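Local coordinates for lipolytic protein G-D-S-L family (Chitinophaga pinensis, PDB 4Q7Q) that is of unconfirmed function but, as a member of the GDSL lipase/acylhydrolase family, probably hydrolyses ester bonds of lipids or other acylated substrates, at residues A[252-255]-A[256-259]; A[149-153]-A[154-158]; A[19-22]-A[23-26]; A[112-115]-A[116-120]. All coordinates share one frame; numbering follows the deposited sequence.

Contact 1: A[252-255]-A[256-259]; sequences ADVF and RQLG
Arg256 reaches back along the last turns of helix 241-257 to meet Asp253 and Ala252, and its side chain is worth following outward. CB sits over the carbonyl oxygens of the preceding turn, and CG comes nearer still, 3.2 Å from Ala252 O, the same oxygen that accepts the Arg256 backbone N at 2.9 Å. With CG anti to its own carbonyl carbon (chi1 -70°) and the chain extended as far as NE, the arginine runs back toward the start of the helix. At the tip, Arg256 NH1 passes 3.9 Å from the methyl CB of Ala252 and forms a salt bridge with Asp253 OD1 at 3.5 Å. The carboxylate oxygen stands at the guanidinium edge, near its plane, but the two flat groups are turned 41° apart.

On another side of the helix, Val254 CG1 meets Leu258 CD1 at 4.3 Å, and both side chains pack on Val125 and Pro174. Phe255 turns inward, its ring edge-to-face with Trp8. Gly259, at positive phi, closes the helix in a Schellman motif.

At that length, and with the planes askew, the ion pair is a loose pairing at the surface rather than a two-pronged clamp. It offers a long, weakly directed attraction across one turn, while the helix end itself is held by backbone bonds and apolar packing.

Contact 2: A[149-153]-A[154-158]; sequences YQKKN and GQTLE
Lys151 starts with CG anti to its carbonyl carbon (chi1 -75°) and then runs fully extended, while Thr156 has OG1 between its backbone N and carbonyl carbon (chi1 65°), which leaves CG2 anti to the carbonyl carbon and facing the lysine. CG2 of Thr156 consequently lies against the aliphatic part of the lysine, 3.7 Å from Lys151 CE, with CG of the lysine equally close. Between them, Lys151 CD passes 4.0 Å from Gly154 C.

The backbone here is a tight turn closed by a single antiparallel bridge: type I' from Lys152 to Gln155, with Asn153 and Gly154 at its corners, both at positive phi. Lys152 and Gln155 form the hydrogen-bonded pair. Lys152 N gives a nearly straight bond to Gln155 O at 2.9 Å, and Gln155 N returns one to Lys152 O at 3.0 Å. Gln155 O also receives a CA-H...O contact from Lys151 CA at 3.4 Å.

Two waters bridge the two sides, one beyond the turn and one at it. The first donates to Gln150 O and accepts from Leu157 N; the other donates to Lys152 O at 2.8 Å and accepts from Gln155 NE2, an amide that also bonds Arg87 O.

The turn leads directly into helix 157-171. Thr156 takes the N-cap position, its OG1 capping a backbone N, while its own N bonds Glu159 OE2. Helix 80-85 lies alongside: Lys152 NZ bonds Trp84 O and makes a cation-pi contact with that residue's ring, Trp83 NE1 bonds Gln155 O, and Leu157 packs on Trp83.

Contact 3: A[19-22]-A[23-26]; sequences NDHL and DETG
Leu22 and His21 carry most of this short turn, Leu22 chiefly meeting Thr25, His21 meeting Asp23 and Glu24. Thr25 grips Leu22 O twice. Thr25 OG1 donates to Leu22 O at 2.7 Å, lying in the carbonyl plane on a lone pair, while Thr25 N reaches the same oxygen at 3.0 Å from well above that plane. Thr25 can do both because its OG1 stands between its own N and carbonyl carbon (chi1 73°), which folds the hydroxyl back over the turn; the same OG1 is hydrogen-bonded with Val29 N. A valine at Thr25 would probably leave Leu22 O with the backbone bond alone and deprive Val29 N of its partner, freeing the turn to shift against the following loop.

His21 works on the outer side. His21 O accepts Glu24 N at 3.0 Å, and the two side chains run side by side. Glu24 OE2 lies 3.5 Å from His21 CB, with ring and carboxylate planes 46° apart; that oxygen's hydrogen bond is with Tyr17 OH, and the Tyr17 ring stacks on His21. Asp23 joins the imidazole through water: one molecule is 2.8 Å from His21 ND1 and donates to Asp23 OD1 at 3.1 Å. The nearby carboxylates would be expected to favour a protonated imidazole.

Successive i to i+3 backbone bonds, finishing with Gly26 N to Asp23 O, mark a short 3-10 helix, residues 22-25, ending at a glycine with positive phi. It lies in the loop between helices 14-17 and 33-40, near the putative Ser14-His238-Asp235 triad expected of an SGNH hydrolase.

Contact 4: A[112-115]-A[116-120]; sequences ISKI and RQLNP
Lys114 and Gln117 supply the side-chain hydrogen bond of this helix end. Lys114 NZ donates to Gln117 OE1 at 2.8 Å, in the amide carbonyl plane and on a lone pair. The lysine gets there by a bend at its second torsion (chi2 69°), which swings CD and CE past the same oxygen. NZ also forms a salt bridge with Asp64. Shortening this lysine to an alanine is likely to leave Asp64 without its charged mate and the Gln117 amide free to turn.

A methyl packs on the flat face of a cation where Ile112 CG2 sits over the Arg116 guanidinium, toward its rim, 3.6 Å from Arg116 NH1, the two side chains running in the same direction. The aliphatic contact is Leu118 CD1 against Lys114 CG at 4.1 Å. Ile112 and Ile115 press on Ile124, and Ile115 and Leu118 on Tyr74.

Charge and water complete the Arg116 group: NH2 pairs with Glu171, and NH1 gives a 2.9 Å bond to a water lying in the guanidinium plane at its edge. Backbone bonds run on to the last turn, where Asn119 N meets Ile115 O at 2.8 Å.

Lys114 NZ and the Arg116 guanidinium each have more than one polar partner, while the aliphatic parts pack on neighbouring side chains; with Asp64 and Glu171 balancing the cations, this helix end is likely to be pinned by charge as well as by its apolar face.

Overall arrangement
From the N terminus, contact 3 comes first, a turn in the loop between helices 14-17 and 33-40 near the putative catalytic triad. Contact 4 follows at the end of helix 104-118, which packs on strands 73-77 and 123-127 of the parallel sheet. Contact 2 closes the turn that opens helix 157-171, and contact 1 ends helix 241-257 against strand 123-127 and helix 33-40. All four are local and in series; none nests within or crosses another. Strand 123-127 links contacts 1 and 4, whose nearest atoms are about 11 Å apart. Contacts 2 and 3 stand on opposite sides of the chain's centre, their own centres about 28 Å apart.

Contact 1: A[252-255]-A[256-259]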
loop_
_atom_site.group_PDB
_atom_site.type_symbol
_atom_site.label_atom_id
_atom_site.label_comp_id
_atom_site.label_asym_id
_atom_site.label_seq_id
_atom_site.Cartn_x
_atom_site.Cartn_y
_atom_site.Cartn_z
ATOM N N ALA A 252 -2.056 -14.843 1.355
ATOM C CA ALA A 252 -2.414 -16.167 1.847
ATOM C C ALA A 252 -1.410 -17.237 1.415
ATOM O O ALA A 252 -1.084 -18.125 2.199
ATOM C CB ALA A 252 -3.838 -16.545 1.432
ATOM N N ASP A 253 -0.908 -17.139 0.185
ATOM C CA ASP A 253 0.093 -18.089 -0.304
ATOM C C ASP A 253 1.348 -18.070 0.569
ATOM O O ASP A 253 1.903 -19.114 0.906
ATOM C CB ASP A 253 0.469 -17.794 -1.760
ATOM C CG ASP A 253 -0.662 -18.084 -2.732
ATOM O OD1 ASP A 253 -1.590 -18.834 -2.365
ATOM O OD2 ASP A 253 -0.614 -17.571 -3.870
ATOM N N VAL A 254 1.799 -16.873 0.926
ATOM C CA VAL A 254 2.984 -16.735 1.763
ATOM C C VAL A 254 2.735 -17.263 3.182
ATOM O O VAL A 254 3.570 -17.969 3.753
ATOM C CB VAL A 254 3.456 -15.277 1.806
ATOM C CG1 VAL A 254 4.497 -15.092 2.897
ATOM C CG2 VAL A 254 4.013 -14.872 0.446
ATOM N N PHE A 255 1.582 -16.931 3.747
ATOM C CA PHE A 255 1.224 -17.456 5.059
ATOM C C PHE A 255 1.220 -18.982 5.045
ATOM O O PHE A 255 1.709 -19.613 5.985
ATOM C CB PHE A 255 -0.134 -16.914 5.513
ATOM C CG PHE A 255 -0.083 -15.508 6.059
ATOM C CD1 PHE A 255 1.121 -14.827 6.185
ATOM C CD2 PHE A 255 -1.244 -14.870 6.456
ATOM C CE1 PHE A 255 1.165 -13.537 6.702
ATOM C CE2 PHE A 255 -1.209 -13.582 6.967
ATOM C CZ PHE A 255 0.001 -12.914 7.091
ATOM N N ARG A 256 0.685 -19.572 3.976
ATOM C CA ARG A 256 0.705 -21.028 3.834
ATOM C C ARG A 256 2.128 -21.571 3.821
ATOM O O ARG A 256 2.425 -22.555 4.494
ATOM C CB ARG A 256 -0.011 -21.472 2.558
ATOM C CG ARG A 256 -1.510 -21.279 2.568
ATOM C CD ARG A 256 -2.134 -21.975 1.370
ATOM N NE ARG A 256 -3.591 -21.962 1.421
ATOM C CZ ARG A 256 -4.356 -21.106 0.753
ATOM N NH1 ARG A 256 -3.804 -20.185 -0.027
ATOM N NH2 ARG A 256 -5.676 -21.175 0.860
ATOM N N GLN A 257 3.003 -20.930 3.052
ATOM C CA GLN A 257 4.388 -21.386 2.942
ATOM C C GLN A 257 5.109 -21.306 4.284
ATOM O O GLN A 257 6.012 -22.098 4.560
ATOM C CB GLN A 257 5.143 -20.580 1.882
ATOM C CG GLN A 257 4.643 -20.808 0.462
ATOM C CD GLN A 257 5.054 -19.701 -0.493
ATOM O OE1 GLN A 257 5.762 -18.765 -0.113
ATOM N NE2 GLN A 257 4.603 -19.797 -1.740
ATOM N N LEU A 258 4.694 -20.357 5.117
ATOM C CA LEU A 258 5.261 -20.190 6.450
ATOM C C LEU A 258 4.708 -21.192 7.459
ATOM O O LEU A 258 5.149 -21.224 8.610
ATOM C CB LEU A 258 5.012 -18.771 6.959
ATOM C CG LEU A 258 5.954 -17.698 6.423
ATOM C CD1 LEU A 258 5.518 -16.334 6.928
ATOM C CD2 LEU A 258 7.376 -18.012 6.856
ATOM N N GLY A 259 3.735 -21.995 7.036
ATOM C CA GLY A 259 3.131 -22.989 7.906
ATOM C C GLY A 259 2.079 -22.422 8.841
ATOM O O GLY A 259 1.861 -22.956 9.930
#

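Contact 2: A[149-153]-A[154-158]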
loop_
_atom_site.group_PDB
_atom_site.type_symbol
_atom_site.label_atom_id
_atom_site.label_comp_id
_atom_site.label_asym_id
_atom_site.label_seq_id
_atom_site.Cartn_x
_atom_site.Cartn_y
_atom_site.Cartn_z
ATOM N N TYR A 149 4.124 5.910 -12.938
ATOM C CA TYR A 149 4.778 6.035 -14.244
ATOM C C TYR A 149 5.795 7.199 -14.268
ATOM O O TYR A 149 6.607 7.294 -15.185
ATOM C CB TYR A 149 3.731 6.221 -15.355
ATOM C CG TYR A 149 2.829 7.415 -15.113
ATOM C CD1 TYR A 149 3.248 8.707 -15.437
ATOM C CD2 TYR A 149 1.569 7.255 -14.546
ATOM C CE1 TYR A 149 2.438 9.804 -15.195
ATOM C CE2 TYR A 149 0.746 8.342 -14.314
ATOM C CZ TYR A 149 1.189 9.616 -14.634
ATOM O OH TYR A 149 0.390 10.706 -14.395
ATOM N N GLN A 150 5.734 8.084 -13.271
ATOM C CA GLN A 150 6.614 9.248 -13.196
ATOM C C GLN A 150 7.444 9.188 -11.913
ATOM O O GLN A 150 6.985 8.652 -10.898
ATOM C CB GLN A 150 5.773 10.536 -13.251
ATOM C CG GLN A 150 6.538 11.866 -13.128
ATOM C CD GLN A 150 7.507 12.115 -14.272
ATOM O OE1 GLN A 150 8.528 11.433 -14.406
ATOM N NE2 GLN A 150 7.183 13.089 -15.118
ATOM N N LYS A 151 8.664 9.719 -11.961
ATOM C CA LYS A 151 9.493 9.815 -10.757
ATOM C C LYS A 151 8.980 10.903 -9.834
ATOM O O LYS A 151 8.408 11.898 -10.286
ATOM C CB LYS A 151 10.954 10.116 -11.115
ATOM C CG LYS A 151 11.706 8.924 -11.679
ATOM C CD LYS A 151 13.151 9.269 -12.031
ATOM C CE LYS A 151 13.968 7.998 -12.232
ATOM N NZ LYS A 151 15.390 8.245 -12.631
ATOM N N LYS A 152 9.201 10.714 -8.539
ATOM C CA LYS A 152 8.927 11.756 -7.573
ATOM C C LYS A 152 10.240 12.033 -6.878
ATOM O O LYS A 152 10.853 11.121 -6.322
ATOM C CB LYS A 152 7.875 11.298 -6.557
ATOM C CG LYS A 152 7.564 12.340 -5.478
ATOM C CD LYS A 152 6.981 13.612 -6.088
ATOM C CE LYS A 152 6.629 14.634 -5.013
ATOM N NZ LYS A 152 5.273 14.417 -4.442
ATOM N N ASN A 153 10.689 13.282 -6.947
ATOM C CA ASN A 153 11.964 13.662 -6.353
ATOM C C ASN A 153 13.099 12.729 -6.783
ATOM O O ASN A 153 13.939 12.337 -5.976
ATOM C CB ASN A 153 11.840 13.739 -4.827
ATOM C CG ASN A 153 10.896 14.845 -4.375
ATOM O OD1 ASN A 153 10.110 15.370 -5.169
ATOM N ND2 ASN A 153 10.983 15.217 -3.106
ATOM N N GLY A 154 13.110 12.360 -8.063
ATOM C CA GLY A 154 14.189 11.565 -8.616
ATOM C C GLY A 154 14.152 10.092 -8.278
ATOM O O GLY A 154 15.101 9.370 -8.561
ATOM N N GLN A 155 13.056 9.635 -7.684
ATOM C CA GLN A 155 12.921 8.221 -7.320
ATOM C C GLN A 155 11.688 7.586 -7.936
ATOM O O GLN A 155 10.624 8.205 -7.986
ATOM C CB GLN A 155 12.862 8.048 -5.799
ATOM C CG GLN A 155 14.041 8.656 -5.083
ATOM C CD GLN A 155 14.036 8.376 -3.584
ATOM O OE1 GLN A 155 15.015 7.861 -3.033
ATOM N NE2 GLN A 155 12.948 8.742 -2.914
ATOM N N THR A 156 11.827 6.348 -8.408
ATOM C CA THR A 156 10.667 5.587 -8.863
ATOM C C THR A 156 10.089 4.812 -7.697
ATOM O O THR A 156 10.791 4.495 -6.739
ATOM C CB THR A 156 11.034 4.558 -9.936
ATOM O OG1 THR A 156 11.895 3.571 -9.359
ATOM C CG2 THR A 156 11.721 5.223 -11.125
ATOM N N LEU A 157 8.811 4.480 -7.789
ATOM C CA LEU A 157 8.180 3.659 -6.766
ATOM C C LEU A 157 8.816 2.274 -6.775
ATOM O O LEU A 157 8.942 1.624 -5.725
ATOM C CB LEU A 157 6.667 3.573 -6.993
ATOM C CG LEU A 157 5.858 2.790 -5.955
ATOM C CD1 LEU A 157 6.060 3.341 -4.538
ATOM C CD2 LEU A 157 4.391 2.830 -6.342
ATOM N N GLU A 158 9.258 1.836 -7.952
ATOM C CA GLU A 158 9.914 0.543 -8.054
ATOM C C GLU A 158 11.137 0.437 -7.142
ATOM O O GLU A 158 11.425 -0.640 -6.617
ATOM C CB GLU A 158 10.297 0.228 -9.500
ATOM C CG GLU A 158 10.851 -1.173 -9.637
ATOM C CD GLU A 158 11.236 -1.541 -11.051
ATOM O OE1 GLU A 158 11.405 -0.632 -11.892
ATOM O OE2 GLU A 158 11.366 -2.751 -11.322
HETATM O O HOH W 1 7.620 6.087 -9.988
HETATM O O HOH W 2 10.391 9.696 -4.011
#

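Contact 3: A[19-22]-A[23-26]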
loop_
_atom_site.group_PDB
_atom_site.type_symbol
_atom_site.label_atom_id
_atom_site.label_comp_id
_atom_site.label_asym_id
_atom_site.label_seq_id
_atom_site.Cartn_x
_atom_site.Cartn_y
_atom_site.Cartn_z
ATOM N N ASN A 19 -9.354 -1.243 5.573
ATOM C CA ASN A 19 -10.041 -2.518 5.771
ATOM C C ASN A 19 -11.211 -2.385 6.739
ATOM O O ASN A 19 -12.242 -3.042 6.583
ATOM C CB ASN A 19 -9.071 -3.583 6.287
ATOM C CG ASN A 19 -9.720 -4.949 6.410
ATOM O OD1 ASN A 19 -9.807 -5.699 5.438
ATOM N ND2 ASN A 19 -10.187 -5.278 7.610
ATOM N N ASP A 20 -11.046 -1.513 7.729
ATOM C CA ASP A 20 -12.044 -1.378 8.782
ATOM C C ASP A 20 -12.742 -0.028 8.790
ATOM O O ASP A 20 -13.430 0.322 9.749
ATOM C CB ASP A 20 -11.420 -1.708 10.135
ATOM C CG ASP A 20 -10.987 -3.154 10.210
ATOM O OD1 ASP A 20 -9.870 -3.458 9.745
ATOM O OD2 ASP A 20 -11.790 -3.996 10.684
ATOM N N HIS A 21 -12.566 0.717 7.705
ATOM C CA HIS A 21 -13.175 2.034 7.563
ATOM C C HIS A 21 -13.659 2.207 6.141
ATOM O O HIS A 21 -13.217 3.106 5.424
ATOM C CB HIS A 21 -12.182 3.129 7.947
ATOM C CG HIS A 21 -11.707 3.015 9.356
ATOM N ND1 HIS A 21 -12.502 3.340 10.435
ATOM C CD2 HIS A 21 -10.540 2.561 9.871
ATOM C CE1 HIS A 21 -11.835 3.115 11.552
ATOM N NE2 HIS A 21 -10.644 2.638 11.237
ATOM N N LEU A 22 -14.576 1.334 5.738
ATOM C CA LEU A 22 -15.034 1.311 4.357
ATOM C C LEU A 22 -15.818 2.566 3.976
ATOM O O LEU A 22 -15.896 2.909 2.804
ATOM C CB LEU A 22 -15.841 0.043 4.079
ATOM C CG LEU A 22 -15.048 -1.239 4.350
ATOM C CD1 LEU A 22 -15.936 -2.461 4.246
ATOM C CD2 LEU A 22 -13.861 -1.351 3.401
ATOM N N ASP A 23 -16.369 3.265 4.965
ATOM C CA ASP A 23 -17.024 4.549 4.710
ATOM C C ASP A 23 -16.047 5.545 4.079
ATOM O O ASP A 23 -16.447 6.384 3.272
ATOM C CB ASP A 23 -17.609 5.134 5.999
ATOM C CG ASP A 23 -16.568 5.319 7.084
ATOM O OD1 ASP A 23 -15.797 4.373 7.342
ATOM O OD2 ASP A 23 -16.521 6.413 7.686
ATOM N N GLU A 24 -14.765 5.432 4.426
ATOM C CA GLU A 24 -13.758 6.346 3.887
ATOM C C GLU A 24 -13.379 6.032 2.438
ATOM O O GLU A 24 -12.689 6.826 1.795
ATOM C CB GLU A 24 -12.522 6.401 4.790
ATOM C CG GLU A 24 -12.808 7.115 6.107
ATOM C CD GLU A 24 -11.640 7.110 7.070
ATOM O OE1 GLU A 24 -10.560 7.640 6.726
ATOM O OE2 GLU A 24 -11.812 6.573 8.181
ATOM N N THR A 25 -13.830 4.885 1.926
ATOM C CA THR A 25 -13.709 4.594 0.496
ATOM C C THR A 25 -14.921 5.126 -0.270
ATOM O O THR A 25 -15.052 4.885 -1.467
ATOM C CB THR A 25 -13.569 3.080 0.197
ATOM O OG1 THR A 25 -14.827 2.419 0.411
ATOM C CG2 THR A 25 -12.492 2.443 1.073
ATOM N N GLY A 26 -15.816 5.831 0.419
ATOM C CA GLY A 26 -17.074 6.234 -0.187
ATOM C C GLY A 26 -17.964 5.024 -0.415
ATOM O O GLY A 26 -18.835 5.023 -1.293
HETATM O O HOH W 3 -15.266 3.323 10.186
#

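Contact 4: A[112-115]-A[116-120]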
loop_
_atom_site.group_PDB
_atom_site.type_symbol
_atom_site.label_atom_id
_atom_site.label_comp_id
_atom_site.label_asym_id
_atom_site.label_seq_id
_atom_site.Cartn_x
_atom_site.Cartn_y
_atom_site.Cartn_z
ATOM N N ILE A 112 11.336 -3.683 12.037
ATOM C CA ILE A 112 11.628 -5.102 12.219
ATOM C C ILE A 112 12.264 -5.361 13.585
ATOM O O ILE A 112 11.971 -6.366 14.236
ATOM C CB ILE A 112 12.487 -5.652 11.064
ATOM C CG1 ILE A 112 11.626 -5.731 9.801
ATOM C CG2 ILE A 112 13.056 -7.027 11.410
ATOM C CD1 ILE A 112 12.413 -5.935 8.534
ATOM N N SER A 113 13.100 -4.436 14.045
ATOM C CA SER A 113 13.687 -4.571 15.378
ATOM C C SER A 113 12.623 -4.545 16.471
ATOM O O SER A 113 12.693 -5.323 17.422
ATOM C CB SER A 113 14.737 -3.492 15.633
ATOM O OG SER A 113 15.843 -3.666 14.767
ATOM N N LYS A 114 11.628 -3.666 16.328
ATOM C CA LYS A 114 10.539 -3.599 17.306
ATOM C C LYS A 114 9.753 -4.900 17.338
ATOM O O LYS A 114 9.410 -5.408 18.406
ATOM C CB LYS A 114 9.586 -2.446 17.003
ATOM C CG LYS A 114 8.412 -2.354 17.971
ATOM C CD LYS A 114 8.872 -1.941 19.362
ATOM C CE LYS A 114 7.692 -1.586 20.255
ATOM N NZ LYS A 114 8.140 -1.241 21.642
ATOM N N ILE A 115 9.454 -5.432 16.160
ATOM C CA ILE A 115 8.718 -6.687 16.064
ATOM C C ILE A 115 9.442 -7.799 16.820
ATOM O O ILE A 115 8.836 -8.540 17.600
ATOM C CB ILE A 115 8.518 -7.097 14.603
ATOM C CG1 ILE A 115 7.526 -6.143 13.941
ATOM C CG2 ILE A 115 8.038 -8.540 14.523
ATOM C CD1 ILE A 115 7.388 -6.331 12.443
ATOM N N ARG A 116 10.750 -7.888 16.609
ATOM C CA ARG A 116 11.555 -8.917 17.251
ATOM C C ARG A 116 11.648 -8.708 18.764
ATOM O O ARG A 116 11.745 -9.669 19.525
ATOM C CB ARG A 116 12.932 -9.003 16.590
ATOM C CG ARG A 116 12.856 -9.618 15.194
ATOM C CD ARG A 116 14.165 -9.539 14.441
ATOM N NE ARG A 116 14.128 -10.319 13.205
ATOM C CZ ARG A 116 14.961 -10.137 12.183
ATOM N NH1 ARG A 116 15.882 -9.182 12.239
ATOM N NH2 ARG A 116 14.861 -10.893 11.095
ATOM N N GLN A 117 11.594 -7.452 19.198
ATOM C CA GLN A 117 11.516 -7.147 20.625
ATOM C C GLN A 117 10.184 -7.631 21.204
ATOM O O GLN A 117 10.145 -8.218 22.287
ATOM C CB GLN A 117 11.668 -5.646 20.862
ATOM C CG GLN A 117 11.358 -5.204 22.285
ATOM C CD GLN A 117 10.845 -3.773 22.349
ATOM O OE1 GLN A 117 9.644 -3.521 22.218
ATOM N NE2 GLN A 117 11.757 -2.829 22.547
ATOM N N LEU A 118 9.099 -7.379 20.474
ATOM C CA LEU A 118 7.763 -7.783 20.906
ATOM C C LEU A 118 7.624 -9.297 20.960
ATOM O O LEU A 118 7.064 -9.844 21.911
ATOM C CB LEU A 118 6.694 -7.204 19.975
ATOM C CG LEU A 118 6.445 -5.699 20.076
ATOM C CD1 LEU A 118 5.644 -5.204 18.875
ATOM C CD2 LEU A 118 5.735 -5.373 21.386
ATOM N N ASN A 119 8.120 -9.968 19.930
ATOM C CA ASN A 119 8.116 -11.419 19.888
ATOM C C ASN A 119 9.217 -11.935 18.972
ATOM O O ASN A 119 9.052 -11.964 17.756
ATOM C CB ASN A 119 6.748 -11.949 19.441
ATOM C CG ASN A 119 6.644 -13.453 19.568
ATOM O OD1 ASN A 119 7.600 -14.114 19.967
ATOM N ND2 ASN A 119 5.483 -14.001 19.234
ATOM N N PRO A 120 10.348 -12.355 19.559
ATOM C CA PRO A 120 11.458 -12.872 18.749
ATOM C C PRO A 120 11.086 -14.132 17.960
ATOM O O PRO A 120 11.817 -14.499 17.040
ATOM C CB PRO A 120 12.555 -13.160 19.785
ATOM C CG PRO A 120 11.856 -13.222 21.090
ATOM C CD PRO A 120 10.662 -12.332 20.996
HETATM O O HOH W 4 16.537 -6.872 13.845
#